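Local coordinates for protein ethylbenzene dehydrogenase beta-subunit (Aromatoleum aromaticum, PDB 2IVF) that is the iron-sulfur subunit of a molybdoenzyme-family dehydrogenase, carrying a row of clusters that probably relays electrons between its partner subunits, at residues C163-I168 against R183-R188; G175-D180 against S208-L213. All blocks are in the same frame, centred on the assembly; numbering follows the deposited sequence.

Interaction 1 of 2, residues C163-I168 against R183-R188; sequences CPTGAI and RCKGHR. With F3S (Fe3-s4 cluster), chain R; HEM (protoporphyrin IX containing Fe), chain X.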
ATOM      1  N   CYS B 163       9.574 -35.381  13.296  1.00 22.16           N
ATOM      2  CA  CYS B 163       8.501 -36.218  12.741  1.00 22.57           C
ATOM      3  C   CYS B 163       8.771 -37.699  12.905  1.00 22.38           C
ATOM      4  O   CYS B 163       9.756 -38.258  12.372  1.00 22.61           O
ATOM      5  CB  CYS B 163       8.204 -35.850  11.265  1.00 22.53           C
ATOM      6  SG  CYS B 163       6.927 -36.892  10.623  1.00 21.93           S
ATOM      7  N   PRO B 164       7.910 -38.376  13.677  1.00 22.77           N
ATOM      8  CA  PRO B 164       8.095 -39.803  13.920  1.00 22.54           C
ATOM      9  C   PRO B 164       7.691 -40.695  12.745  1.00 22.90           C
ATOM     10  O   PRO B 164       8.096 -41.846  12.691  1.00 22.76           O
ATOM     11  CB  PRO B 164       7.175 -40.073  15.095  1.00 23.18           C
ATOM     12  CG  PRO B 164       6.067 -39.110  14.892  1.00 21.57           C
ATOM     13  CD  PRO B 164       6.691 -37.867  14.331  1.00 22.44           C
ATOM     14  N   THR B 165       6.892 -40.160  11.832  1.00 23.19           N
ATOM     15  CA  THR B 165       6.455 -40.868  10.652  1.00 23.31           C
ATOM     16  C   THR B 165       7.473 -40.723   9.525  1.00 22.64           C
ATOM     17  O   THR B 165       7.348 -41.397   8.535  1.00 22.83           O
ATOM     18  CB  THR B 165       5.047 -40.367  10.187  1.00 24.38           C
ATOM     19  OG1 THR B 165       5.141 -39.047   9.651  1.00 29.16           O
ATOM     20  CG2 THR B 165       4.107 -40.299  11.346  1.00 25.44           C
ATOM     21  N   GLY B 166       8.472 -39.841   9.689  1.00 22.76           N
ATOM     22  CA  GLY B 166       9.467 -39.543   8.643  1.00 21.88           C
ATOM     23  C   GLY B 166       8.890 -38.919   7.384  1.00 21.86           C
ATOM     24  O   GLY B 166       9.397 -39.159   6.289  1.00 21.59           O
ATOM     25  N   ALA B 167       7.834 -38.120   7.533  1.00 21.02           N
ATOM     26  CA  ALA B 167       7.193 -37.459   6.410  1.00 21.90           C
ATOM     27  C   ALA B 167       8.024 -36.280   5.914  1.00 22.51           C
ATOM     28  O   ALA B 167       7.796 -35.803   4.811  1.00 25.08           O
ATOM     29  CB  ALA B 167       5.793 -36.965   6.766  1.00 20.09           C
ATOM     30  N   ILE B 168       8.943 -35.770   6.726  1.00 22.38           N
ATOM     31  CA  ILE B 168       9.717 -34.591   6.329  1.00 22.89           C
ATOM     32  C   ILE B 168      11.077 -35.036   5.813  1.00 22.99           C
ATOM     33  O   ILE B 168      11.761 -35.886   6.410  1.00 21.41           O
ATOM     34  CB  ILE B 168       9.903 -33.611   7.487  1.00 22.96           C
ATOM     35  CG1 ILE B 168       8.551 -33.054   7.909  1.00 22.08           C
ATOM     36  CG2 ILE B 168      10.921 -32.457   7.134  1.00 22.28           C
ATOM     37  CD1 ILE B 168       8.599 -32.093   9.078  1.00 24.81           C
ATOM     38  N   ARG B 183       2.291 -38.884   3.262  1.00 30.25           N
ATOM     39  CA  ARG B 183       2.699 -39.632   4.454  1.00 29.48           C
ATOM     40  C   ARG B 183       2.338 -38.858   5.737  1.00 27.18           C
ATOM     41  O   ARG B 183       2.148 -39.457   6.791  1.00 26.72           O
ATOM     42  CB  ARG B 183       4.206 -39.884   4.360  1.00 30.19           C
ATOM     43  CG  ARG B 183       4.867 -40.739   5.428  1.00 33.15           C
ATOM     44  CD  ARG B 183       6.279 -41.273   4.938  1.00 35.74           C
ATOM     45  NE  ARG B 183       7.078 -40.222   4.250  1.00 41.91           N
ATOM     46  CZ  ARG B 183       7.881 -40.407   3.186  1.00 41.12           C
ATOM     47  NH1 ARG B 183       8.005 -41.611   2.623  1.00 44.04           N
ATOM     48  NH2 ARG B 183       8.554 -39.373   2.668  1.00 42.08           N
ATOM     49  N   CYS B 184       2.250 -37.529   5.641  1.00 25.05           N
ATOM     50  CA  CYS B 184       1.961 -36.673   6.801  1.00 24.48           C
ATOM     51  C   CYS B 184       0.623 -37.058   7.435  1.00 23.80           C
ATOM     52  O   CYS B 184      -0.378 -37.229   6.744  1.00 22.82           O
ATOM     53  CB  CYS B 184       1.931 -35.192   6.427  1.00 24.59           C
ATOM     54  SG  CYS B 184       1.643 -34.105   7.861  1.00 22.15           S
ATOM     55  N   LYS B 185       0.648 -37.213   8.760  1.00 23.17           N
ATOM     56  CA  LYS B 185      -0.523 -37.603   9.545  1.00 22.08           C
ATOM     57  C   LYS B 185      -1.001 -36.438  10.411  1.00 21.68           C
ATOM     58  O   LYS B 185      -1.883 -36.623  11.219  1.00 21.74           O
ATOM     59  CB  LYS B 185      -0.148 -38.758  10.440  1.00 21.91           C
ATOM     60  CG  LYS B 185       0.259 -40.004   9.671  1.00 21.15           C
ATOM     61  CD  LYS B 185       0.645 -41.072  10.629  1.00 22.07           C
ATOM     62  CE  LYS B 185       1.063 -42.343   9.946  1.00 21.77           C
ATOM     63  NZ  LYS B 185       1.184 -43.406  10.967  1.00 23.41           N
ATOM     64  N   GLY B 186      -0.352 -35.280  10.313  1.00 20.58           N
ATOM     65  CA  GLY B 186      -0.732 -34.112  11.099  1.00 20.07           C
ATOM     66  C   GLY B 186      -0.390 -34.237  12.590  1.00 20.02           C
ATOM     67  O   GLY B 186      -1.056 -33.642  13.448  1.00 21.48           O
ATOM     68  N   HIS B 187       0.632 -35.031  12.926  1.00 19.10           N
ATOM     69  CA  HIS B 187       1.043 -35.155  14.323  1.00 18.81           C
ATOM     70  C   HIS B 187       1.516 -33.825  14.919  1.00 18.37           C
ATOM     71  O   HIS B 187       1.421 -33.592  16.121  1.00 19.43           O
ATOM     72  CB  HIS B 187       2.161 -36.194  14.482  1.00 17.86           C
ATOM     73  CG  HIS B 187       1.769 -37.597  14.146  1.00 17.28           C
ATOM     74  ND1 HIS B 187       0.500 -38.108  14.357  1.00 16.67           N
ATOM     75  CD2 HIS B 187       2.529 -38.640  13.717  1.00 18.71           C
ATOM     76  CE1 HIS B 187       0.493 -39.388  14.027  1.00 19.35           C
ATOM     77  NE2 HIS B 187       1.712 -39.740  13.650  1.00 15.50           N
ATOM     78  N   ARG B 188       2.072 -32.954  14.089  1.00 19.33           N
ATOM     79  CA  ARG B 188       2.510 -31.595  14.520  1.00 19.71           C
ATOM     80  C   ARG B 188       3.660 -31.533  15.549  1.00 19.49           C
ATOM     81  O   ARG B 188       3.957 -30.474  16.111  1.00 21.29           O
ATOM     82  CB  ARG B 188       1.302 -30.783  14.968  1.00 19.44           C
ATOM     83  CG  ARG B 188       0.460 -30.332  13.799  1.00 18.82           C
ATOM     84  CD  ARG B 188      -0.899 -29.878  14.355  1.00 19.68           C
ATOM     85  NE  ARG B 188      -1.801 -30.988  14.540  1.00 21.20           N
ATOM     86  CZ  ARG B 188      -2.988 -30.904  15.127  1.00 20.25           C
ATOM     87  NH1 ARG B 188      -3.439 -29.760  15.620  1.00 21.17           N
ATOM     88  NH2 ARG B 188      -3.732 -31.984  15.198  1.00 21.93           N
TER
HETATM   89 FE1  F3S R1356       3.131 -34.390   9.592  1.00 21.44          FE
HETATM   90 FE3  F3S R1356       5.186 -35.455  10.896  1.00 21.39          FE
HETATM   91 FE4  F3S R1356       4.668 -32.964  11.267  1.00 21.29          FE
HETATM   92  S1  F3S R1356       3.168 -36.373  10.540  1.00 22.48           S
HETATM   93  S2  F3S R1356       2.462 -32.736  10.919  1.00 20.68           S
HETATM   94  S3  F3S R1356       5.231 -33.925   9.357  1.00 22.85           S
HETATM   95  S4  F3S R1356       5.290 -34.387  12.848  1.00 22.04           S
HETATM   96  CHA HEM X1217       1.421 -44.550  16.248  1.00 23.93           C
HETATM   97  CHB HEM X1217      -1.413 -47.934  18.224  1.00 25.67           C
HETATM   98  CHC HEM X1217       1.852 -48.903  21.672  1.00 24.88           C
HETATM   99  CHD HEM X1217       4.604 -45.394  19.778  1.00 23.17           C
HETATM  100  C1A HEM X1217       0.387 -45.406  16.497  1.00 25.57           C
HETATM  101  C2A HEM X1217      -0.794 -45.522  15.692  1.00 26.18           C
HETATM  102  C3A HEM X1217      -1.577 -46.467  16.235  1.00 26.11           C
HETATM  103  C4A HEM X1217      -0.910 -46.959  17.404  1.00 24.28           C
HETATM  104  CMA HEM X1217      -2.953 -46.947  15.735  1.00 24.83           C
HETATM  105  CAA HEM X1217      -1.046 -44.684  14.422  1.00 27.29           C
HETATM  106  CBA HEM X1217      -1.514 -43.293  14.796  1.00 27.84           C
HETATM  107  CGA HEM X1217      -1.759 -42.545  13.521  1.00 27.24           C
HETATM  108  O1A HEM X1217      -1.563 -43.109  12.409  1.00 27.18           O
HETATM  109  O2A HEM X1217      -2.157 -41.370  13.618  1.00 28.08           O
HETATM  110  C1B HEM X1217      -0.816 -48.456  19.343  1.00 26.10           C
HETATM  111  C2B HEM X1217      -1.410 -49.421  20.239  1.00 25.25           C
HETATM  112  C3B HEM X1217      -0.510 -49.695  21.190  1.00 25.13           C
HETATM  113  C4B HEM X1217       0.682 -48.920  20.927  1.00 25.42           C
HETATM  114  CMB HEM X1217      -2.843 -49.974  20.088  1.00 24.86           C
HETATM  115  CAB HEM X1217      -0.686 -50.641  22.383  1.00 25.83           C
HETATM  116  CBB HEM X1217       0.315 -51.377  22.854  1.00 24.53           C
HETATM  117  C1C HEM X1217       2.862 -47.993  21.490  1.00 24.73           C
HETATM  118  C2C HEM X1217       3.934 -47.716  22.424  1.00 22.00           C
HETATM  119  C3C HEM X1217       4.676 -46.726  21.874  1.00 25.09           C
HETATM  120  C4C HEM X1217       4.071 -46.352  20.616  1.00 24.12           C
HETATM  121  CMC HEM X1217       4.168 -48.466  23.759  1.00 24.50           C
HETATM  122  CAC HEM X1217       5.956 -46.045  22.399  1.00 24.32           C
HETATM  123  CBC HEM X1217       6.868 -46.733  23.084  1.00 26.14           C
HETATM  124  C1D HEM X1217       4.032 -44.884  18.661  1.00 22.71           C
HETATM  125  C2D HEM X1217       4.673 -43.882  17.845  1.00 21.65           C
HETATM  126  C3D HEM X1217       3.664 -43.618  16.728  1.00 23.48           C
HETATM  127  C4D HEM X1217       2.540 -44.476  17.013  1.00 23.70           C
HETATM  128  CMD HEM X1217       6.079 -43.260  18.074  1.00 22.21           C
HETATM  129  CAD HEM X1217       3.749 -42.665  15.535  1.00 22.28           C
HETATM  130  CBD HEM X1217       4.201 -43.455  14.317  1.00 23.59           C
HETATM  131  CGD HEM X1217       3.567 -42.956  13.059  1.00 25.18           C
HETATM  132  O1D HEM X1217       4.127 -43.261  11.978  1.00 27.57           O
HETATM  133  O2D HEM X1217       2.514 -42.285  13.138  1.00 28.04           O
HETATM  134  NA  HEM X1217       0.294 -46.297  17.538  1.00 25.71           N
HETATM  135  NB  HEM X1217       0.458 -48.189  19.784  1.00 25.90           N
HETATM  136  NC  HEM X1217       2.962 -47.141  20.396  1.00 23.81           N
HETATM  137  ND  HEM X1217       2.779 -45.210  18.151  1.00 23.05           N
HETATM  138 FE   HEM X1217       1.632 -46.736  18.946  1.00 25.19          FE

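Interaction 2 of 2, residues G175-D180 against S208-L213; sequences GIVLVD and SEKCIL. With SF4 (iron/sulfur cluster), chain U; SF4 (iron/sulfur cluster), chain S.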
ATOM      1  N   GLY B 175      18.734 -28.822  -1.107  1.00 24.58           N
ATOM      2  CA  GLY B 175      18.536 -28.574   0.324  1.00 24.93           C
ATOM      3  C   GLY B 175      17.136 -28.162   0.714  1.00 24.11           C
ATOM      4  O   GLY B 175      16.915 -27.758   1.851  1.00 24.13           O
ATOM      5  N   ILE B 176      16.181 -28.286  -0.202  1.00 24.04           N
ATOM      6  CA  ILE B 176      14.793 -27.941   0.111  1.00 24.38           C
ATOM      7  C   ILE B 176      14.194 -28.973   1.045  1.00 24.12           C
ATOM      8  O   ILE B 176      14.315 -30.214   0.806  1.00 22.92           O
ATOM      9  CB  ILE B 176      13.936 -27.817  -1.165  1.00 24.64           C
ATOM     10  CG1 ILE B 176      14.474 -26.671  -2.049  1.00 24.78           C
ATOM     11  CG2 ILE B 176      12.469 -27.524  -0.810  1.00 25.90           C
ATOM     12  CD1 ILE B 176      13.789 -26.586  -3.457  1.00 25.51           C
ATOM     13  N   VAL B 177      13.609 -28.459   2.132  1.00 22.79           N
ATOM     14  CA  VAL B 177      12.991 -29.287   3.161  1.00 22.97           C
ATOM     15  C   VAL B 177      11.508 -29.326   2.862  1.00 22.27           C
ATOM     16  O   VAL B 177      10.882 -28.305   2.627  1.00 23.27           O
ATOM     17  CB  VAL B 177      13.262 -28.734   4.573  1.00 22.93           C
ATOM     18  CG1 VAL B 177      12.499 -29.577   5.644  1.00 20.19           C
ATOM     19  CG2 VAL B 177      14.758 -28.712   4.820  1.00 21.92           C
ATOM     20  N   LEU B 178      10.966 -30.520   2.777  1.00 22.90           N
ATOM     21  CA  LEU B 178       9.565 -30.693   2.409  1.00 23.29           C
ATOM     22  C   LEU B 178       8.827 -31.646   3.349  1.00 23.60           C
ATOM     23  O   LEU B 178       9.404 -32.591   3.885  1.00 24.20           O
ATOM     24  CB  LEU B 178       9.459 -31.248   0.959  1.00 23.78           C
ATOM     25  CG  LEU B 178       9.961 -30.286  -0.151  1.00 20.76           C
ATOM     26  CD1 LEU B 178      10.021 -31.052  -1.456  1.00 19.40           C
ATOM     27  CD2 LEU B 178       9.096 -29.020  -0.323  1.00 18.51           C
ATOM     28  N   VAL B 179       7.532 -31.401   3.492  1.00 24.58           N
ATOM     29  CA  VAL B 179       6.602 -32.325   4.165  1.00 24.32           C
ATOM     30  C   VAL B 179       5.861 -33.118   3.090  1.00 24.84           C
ATOM     31  O   VAL B 179       5.082 -32.553   2.322  1.00 24.15           O
ATOM     32  CB  VAL B 179       5.539 -31.573   5.019  1.00 24.04           C
ATOM     33  CG1 VAL B 179       4.544 -32.620   5.629  1.00 25.08           C
ATOM     34  CG2 VAL B 179       6.180 -30.719   6.106  1.00 20.70           C
ATOM     35  N   ASP B 180       6.116 -34.418   3.042  1.00 24.72           N
ATOM     36  CA  ASP B 180       5.437 -35.328   2.130  1.00 25.75           C
ATOM     37  C   ASP B 180       3.955 -35.415   2.498  1.00 26.25           C
ATOM     38  O   ASP B 180       3.582 -36.003   3.530  1.00 25.33           O
ATOM     39  CB  ASP B 180       6.116 -36.689   2.219  1.00 25.36           C
ATOM     40  CG  ASP B 180       5.421 -37.758   1.432  1.00 26.32           C
ATOM     41  OD1 ASP B 180       4.204 -37.640   1.147  1.00 27.57           O
ATOM     42  OD2 ASP B 180       6.115 -38.758   1.119  1.00 33.64           O
ATOM     43  N   SER B 208       0.474 -30.942   7.848  1.00 23.50           N
ATOM     44  CA  SER B 208       1.176 -29.694   7.952  1.00 23.32           C
ATOM     45  C   SER B 208       1.873 -29.350   6.630  1.00 23.08           C
ATOM     46  O   SER B 208       2.275 -30.215   5.846  1.00 23.35           O
ATOM     47  CB  SER B 208       2.167 -29.739   9.114  1.00 23.89           C
ATOM     48  OG  SER B 208       1.478 -29.859  10.361  1.00 23.35           O
ATOM     49  N   GLU B 209       1.953 -28.051   6.392  1.00 23.75           N
ATOM     50  CA  GLU B 209       2.528 -27.524   5.196  1.00 24.12           C
ATOM     51  C   GLU B 209       3.524 -26.427   5.550  1.00 23.87           C
ATOM     52  O   GLU B 209       3.556 -25.921   6.667  1.00 25.26           O
ATOM     53  CB  GLU B 209       1.444 -26.947   4.325  1.00 24.04           C
ATOM     54  CG  GLU B 209       0.424 -27.970   3.869  1.00 24.87           C
ATOM     55  CD  GLU B 209      -0.321 -27.517   2.665  1.00 25.05           C
ATOM     56  OE1 GLU B 209       0.318 -27.268   1.614  1.00 29.55           O
ATOM     57  OE2 GLU B 209      -1.555 -27.451   2.742  1.00 25.51           O
ATOM     58  N   LYS B 210       4.300 -26.038   4.550  1.00 23.54           N
ATOM     59  CA  LYS B 210       5.373 -25.107   4.742  1.00 23.13           C
ATOM     60  C   LYS B 210       5.872 -24.610   3.380  1.00 22.06           C
ATOM     61  O   LYS B 210       5.565 -25.163   2.325  1.00 23.82           O
ATOM     62  CB  LYS B 210       6.527 -25.844   5.467  1.00 22.08           C
ATOM     63  CG  LYS B 210       7.198 -26.910   4.638  1.00 23.55           C
ATOM     64  CD  LYS B 210       8.355 -27.564   5.346  1.00 22.41           C
ATOM     65  CE  LYS B 210       9.573 -26.697   5.505  1.00 22.02           C
ATOM     66  NZ  LYS B 210      10.001 -26.097   4.206  1.00 21.44           N
ATOM     67  N   CYS B 211       6.724 -23.607   3.441  1.00 22.65           N
ATOM     68  CA  CYS B 211       7.429 -23.141   2.268  1.00 22.55           C
ATOM     69  C   CYS B 211       8.074 -24.297   1.546  1.00 21.66           C
ATOM     70  O   CYS B 211       8.779 -25.093   2.146  1.00 21.76           O
ATOM     71  CB  CYS B 211       8.449 -22.102   2.692  1.00 23.25           C
ATOM     72  SG  CYS B 211       9.649 -21.584   1.506  1.00 23.63           S
ATOM     73  N   ILE B 212       7.780 -24.384   0.254  1.00 22.60           N
ATOM     74  CA  ILE B 212       8.314 -25.419  -0.640  1.00 22.19           C
ATOM     75  C   ILE B 212       9.482 -24.901  -1.515  1.00 22.00           C
ATOM     76  O   ILE B 212       9.904 -25.531  -2.482  1.00 22.75           O
ATOM     77  CB  ILE B 212       7.166 -26.012  -1.492  1.00 23.00           C
ATOM     78  CG1 ILE B 212       6.522 -24.953  -2.409  1.00 21.05           C
ATOM     79  CG2 ILE B 212       6.126 -26.636  -0.529  1.00 22.97           C
ATOM     80  CD1 ILE B 212       5.636 -25.559  -3.548  1.00 23.40           C
ATOM     81  N   LEU B 213      10.042 -23.777  -1.100  1.00 22.09           N
ATOM     82  CA  LEU B 213      10.972 -22.994  -1.892  1.00 22.66           C
ATOM     83  C   LEU B 213      10.532 -22.923  -3.361  1.00 23.60           C
ATOM     84  O   LEU B 213      11.360 -22.938  -4.260  1.00 22.37           O
ATOM     85  CB  LEU B 213      12.415 -23.475  -1.756  1.00 22.76           C
ATOM     86  CG  LEU B 213      13.400 -22.380  -1.328  1.00 22.68           C
ATOM     87  CD1 LEU B 213      14.796 -22.974  -1.123  1.00 25.32           C
ATOM     88  CD2 LEU B 213      13.425 -21.186  -2.306  1.00 24.54           C
TER
HETATM   89 FE1  SF4 U1359       8.617 -20.293   0.042  1.00 24.74          FE
HETATM   90 FE2  SF4 U1359       6.383 -19.063  -0.591  1.00 24.78          FE
HETATM   91 FE3  SF4 U1359       8.737 -17.814  -0.951  1.00 26.01          FE
HETATM   92 FE4  SF4 U1359       8.079 -19.819  -2.621  1.00 23.99          FE
HETATM   93  S1  SF4 U1359       7.009 -17.798  -2.436  1.00 24.55           S
HETATM   94  S2  SF4 U1359      10.078 -19.588  -1.554  1.00 24.48           S
HETATM   95  S3  SF4 U1359       6.895 -21.229  -1.196  1.00 23.52           S
HETATM   96  S4  SF4 U1359       7.761 -18.463   1.077  1.00 24.40           S
HETATM   97 FE1  SF4 S1357      11.786 -24.859  10.617  1.00 22.83          FE
HETATM   98 FE2  SF4 S1357      12.352 -27.125   9.407  1.00 23.91          FE
HETATM   99 FE3  SF4 S1357      14.245 -25.144   9.562  1.00 22.80          FE
HETATM  100 FE4  SF4 S1357      12.067 -24.795   7.932  1.00 24.21          FE
HETATM  101  S1  SF4 S1357      13.732 -26.385   7.713  1.00 23.95           S
HETATM  102  S2  SF4 S1357      12.932 -23.287   9.451  1.00 23.92           S
HETATM  103  S3  SF4 S1357      10.472 -25.912   9.090  1.00 21.53           S
HETATM  104  S4  SF4 S1357      13.384 -26.362  11.320  1.00 22.74           S

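Interaction 1 of 2, residues C163-I168 against R183-R188
Arg183 lies against the backbone turn of Thr165, Gly166 and Ala167. Its chain bends at chi3 (43°), which brings NE to 3.5 Å from Ala167 CA, at the edge of the guanidinium. Gly166 O sits close by but at a poor angle for bonding, and the charge is met instead by Asp180, which takes NH2 in a salt bridge. Next along is Cys184: its CB lies 4.3 Å from Ala167 CB, while its SG binds an iron of the Fe3-S4 cluster, FE1, at 2.3 Å. Cys163 SG holds FE3 of the same cluster from the first segment. Cys163, followed by Pro164 and coming after the group Cys151, Cys154 and Cys159, thus joins Cys184 of a second cysteine group on one cluster, as in ferredoxins with two clusters, and side chains of both loops, Thr165, Lys185 and His187, lie between that cluster and the haem. Lys185 runs out extended beyond CG; its CD passes Thr165 CG2 at 3.6 Å, and NZ bonds carboxylate oxygens of both haem propionates, O2D at 2.8 Å and O1A. Gly186 N turns back to bond Cys184 SG, which probably tempers the charge on the thiolate. His187 comes last in the contact. Thr165 CG2 comes to 3.3 Å from its CD2, and Pro164 CG approaches the same atom. Lys185 CB lies over one face of this imidazole, offset toward the rim, and NE2 gives the haem atom O2D a nearly straight bond of 2.7 Å (171°), so this propionate oxygen is gripped by both His187 and Lys185.

Interaction 2 of 2, residues G175-D180 against S208-L213
Lys210 reaches across to Val177 and Val179 of strand 177-179, and its side chain can be followed atom by atom. CB starts out toward the other segment, with CG set between the backbone N and the carbonyl carbon (chi1 68°). CD then passes Val179 CG2 at 3.9 Å, crossing it obliquely. Bends at chi3 and chi4 turn the end of the chain across Val177, at about a right angle to its side chain, where CE comes to 4.1 Å from Val177 CG1 and lies 3.8 Å from S3 of one Fe4-S4 cluster. At the tip, NZ bonds Val177 O at 2.9 Å, approaching from above the carbonyl plane, and folds back onto Cys211 O at 2.6 Å, this time in the carbonyl plane. The two strands run roughly antiparallel, their axes 152° apart, but belong to different two-stranded hairpins of the ferredoxin-like domain: 177-179 pairs with 168-170, and 207-210 with 199-202. Side chains fill the space between them. Val179 CG1 rests on Ser208 O, Leu178 CD2 packs on CB of Ile212, and Ile176 CD1 meets Leu213 CB. Cys211 SG binds FE1 of a second Fe4-S4 cluster, and Leu213 N bonds that same sulfur. The one hydrogen bond between the segments is from the Lys210 ammonium to Val177 O; Cys211 O, from its own segment, gives the buried group a second carbonyl. Next to a cluster, its positive charge would probably favour the reduced state.

Both contacts belong to the same ferredoxin-like region, and their segments alternate along the chain: 175-180 falls between the two loops of interaction 1. They touch directly, with Ala167 O probably bonded to Asp180 N and Ile168 CG2 packed on Val177 CG1. Interaction 2 is wholly buried, joining two hairpins mainly through aliphatic side chains and one lysine, beside two Fe4-S4 clusters. Interaction 1 lies farther from the centre of the chain and is only partly buried; it joins two loops, and Lys185 and His187 turn to the haem propionates and a neighbouring subunit, while Arg183 turns to Asp180 of interaction 2. Ser208 in interaction 2 also touches the Fe3-S4 cluster that interaction 1 ligates.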